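Aryl acylamidase (bacterium CSBL00001, PDB 4YJ6) probably hydrolyses the amide bond of aryl acylamides, as a member of the amidase signature family of serine hydrolases. Local coordinates at residues G205-K210 against L236-L241. Residues are numbered along the deposited sequence; the frame is centred on the assembly and turned at random.
Sequences GRVPFK and LAMNVL
Arg-206 touches the selenomethionine at Met-238 lightly and through CG alone, which stands 4.0 Å from the methyl CE, the two chains crossing at about a right angle. Its chi1 of -177° carries CG away from the backbone N, and the chain then folds over at the next two bonds, so that the head turns elsewhere and NE forms a salt bridge with Asp-467. A long residue with an oily stem and a charged end suits this buried place.

Val-207 follows and points its CB toward the helix. Its CG2 bridges two helix residues, pressing on Met-238 CE at 3.5 Å, tighter than ordinary van der Waals contact, and also touching Leu-241 CB. CG1 stays with Leu-241, near its CB and 3.7 Å from its backbone O. Three torsions between about -55° and -75° curl the flexible selenomethionine so that its methyl reaches the loop. Here the loop leaving strand 198-201 packs on the last turn of helix 231-241, which follows the neighbouring antiparallel strand 223-228 of the central mixed sheet of the amidase fold; Pro-226 of that strand touches both Met-238 and Leu-241. A branched residue without polar atoms fits between Met-238 and Leu-241. Replacing the valine by an alanine would probably open a gap beside Met-238 CE and Leu-241 CB and leave the selenomethionine methyl freer to turn. Leucine suits position 241 because, while CB and O face the loop, its side chain also packs on Tyr-116 and Met-120 of helix 115-122.

Pro-208 brings its ring carbon CD to 3.5 Å from Leu-241 O. Having no amide hydrogen, the proline can meet this carbonyl only through carbon, and the same oxygen also accepts a hydrogen bond from Lys-119 NZ of helix 115-122.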
loop_
_atom_site.group_PDB
_atom_site.type_symbol
_atom_site.label_atom_id
_atom_site.label_comp_id
_atom_site.label_asym_id
_atom_site.label_seq_id
_atom_site.Cartn_x
_atom_site.Cartn_y
_atom_site.Cartn_z
ATOM N N GLY A 205 14.115 -2.110 5.088
ATOM C CA GLY A 205 14.661 -2.917 6.184
ATOM C C GLY A 205 13.858 -2.912 7.463
ATOM O O GLY A 205 14.173 -3.681 8.370
ATOM N N ARG A 206 12.865 -2.038 7.579
ATOM C CA ARG A 206 12.061 -1.939 8.798
ATOM C C ARG A 206 11.123 -3.139 8.949
ATOM O O ARG A 206 11.035 -3.727 10.019
ATOM C CB ARG A 206 11.246 -0.620 8.766
ATOM C CG ARG A 206 10.409 -0.371 10.033
ATOM C CD ARG A 206 11.314 -0.145 11.256
ATOM N NE ARG A 206 12.019 1.120 11.110
ATOM C CZ ARG A 206 13.223 1.391 11.624
ATOM N NH1 ARG A 206 13.915 0.493 12.307
ATOM N NH2 ARG A 206 13.740 2.615 11.454
ATOM N N VAL A 207 10.419 -3.488 7.881
ATOM C CA VAL A 207 9.569 -4.708 7.849
ATOM C C VAL A 207 10.217 -5.702 6.882
ATOM O O VAL A 207 10.606 -5.340 5.764
ATOM C CB VAL A 207 8.153 -4.332 7.318
ATOM C CG1 VAL A 207 7.226 -5.579 7.158
ATOM C CG2 VAL A 207 7.512 -3.309 8.233
ATOM N N PRO A 208 10.376 -6.957 7.293
ATOM C CA PRO A 208 11.050 -7.910 6.398
ATOM C C PRO A 208 10.336 -8.029 5.059
ATOM O O PRO A 208 9.098 -7.961 5.015
ATOM C CB PRO A 208 10.936 -9.270 7.150
ATOM C CG PRO A 208 10.660 -8.925 8.593
ATOM C CD PRO A 208 9.970 -7.547 8.596
ATOM N N PHE A 209 11.092 -8.175 3.972
ATOM C CA PHE A 209 10.496 -8.496 2.684
ATOM C C PHE A 209 11.245 -9.699 2.142
ATOM O O PHE A 209 12.474 -9.658 2.066
ATOM C CB PHE A 209 10.641 -7.318 1.691
ATOM C CG PHE A 209 9.712 -7.461 0.512
ATOM C CD1 PHE A 209 10.019 -8.340 -0.516
ATOM C CD2 PHE A 209 8.506 -6.784 0.492
ATOM C CE1 PHE A 209 9.135 -8.527 -1.588
ATOM C CE2 PHE A 209 7.599 -6.945 -0.584
ATOM C CZ PHE A 209 7.925 -7.823 -1.629
ATOM N N LYS A 210 10.517 -10.771 1.819
ATOM C CA LYS A 210 11.152 -12.004 1.361
ATOM C C LYS A 210 11.048 -12.064 -0.151
ATOM O O LYS A 210 9.942 -12.234 -0.701
ATOM C CB LYS A 210 10.460 -13.221 2.015
ATOM C CG LYS A 210 11.061 -14.548 1.538
ATOM C CD LYS A 210 10.482 -15.814 2.219
ATOM C CE LYS A 210 10.702 -15.800 3.735
ATOM N NZ LYS A 210 12.159 -15.815 4.181
ATOM N N LEU A 236 -0.029 0.463 15.702
ATOM C CA LEU A 236 -0.197 -0.858 16.320
ATOM C C LEU A 236 0.246 -1.974 15.321
ATOM O O LEU A 236 0.972 -2.919 15.700
ATOM C CB LEU A 236 -1.648 -1.076 16.769
ATOM C CG LEU A 236 -2.069 -0.187 17.950
ATOM C CD1 LEU A 236 -3.559 -0.375 18.195
ATOM C CD2 LEU A 236 -1.272 -0.420 19.284
ATOM N N ALA A 237 -0.211 -1.878 14.069
ATOM C CA ALA A 237 0.167 -2.846 13.051
ATOM C C ALA A 237 1.692 -2.827 12.815
ATOM O O ALA A 237 2.316 -3.878 12.643
ATOM C CB ALA A 237 -0.560 -2.601 11.748
HETATM N N MSE A 238 2.288 -1.648 12.818
HETATM C CA MSE A 238 3.731 -1.571 12.607
HETATM C C MSE A 238 4.495 -2.173 13.766
HETATM O O MSE A 238 5.556 -2.730 13.569
HETATM C CB MSE A 238 4.170 -0.103 12.418
HETATM C CG MSE A 238 3.774 0.439 11.063
HETATM SE SE MSE A 238 4.521 -0.634 9.632
HETATM C CE MSE A 238 6.442 -0.554 10.037
ATOM N N ASN A 239 3.982 -2.061 14.986
ATOM C CA ASN A 239 4.641 -2.734 16.103
ATOM C C ASN A 239 4.710 -4.243 15.904
ATOM O O ASN A 239 5.660 -4.869 16.347
ATOM C CB ASN A 239 3.941 -2.408 17.427
ATOM C CG ASN A 239 4.465 -1.127 18.045
ATOM O OD1 ASN A 239 5.440 -0.548 17.563
ATOM N ND2 ASN A 239 3.869 -0.725 19.149
ATOM N N VAL A 240 3.712 -4.800 15.228
ATOM C CA VAL A 240 3.730 -6.210 14.889
ATOM C C VAL A 240 4.615 -6.502 13.676
ATOM O O VAL A 240 5.363 -7.464 13.685
ATOM C CB VAL A 240 2.279 -6.710 14.634
ATOM C CG1 VAL A 240 2.239 -8.179 13.996
ATOM C CG2 VAL A 240 1.504 -6.702 15.961
ATOM N N LEU A 241 4.518 -5.672 12.645
ATOM C CA LEU A 241 5.130 -5.994 11.346
ATOM C C LEU A 241 6.622 -5.776 11.352
ATOM O O LEU A 241 7.354 -6.538 10.708
ATOM C CB LEU A 241 4.519 -5.109 10.233
ATOM C CG LEU A 241 3.065 -5.508 9.864
ATOM C CD1 LEU A 241 2.458 -4.438 8.956
ATOM C CD2 LEU A 241 3.025 -6.897 9.174
#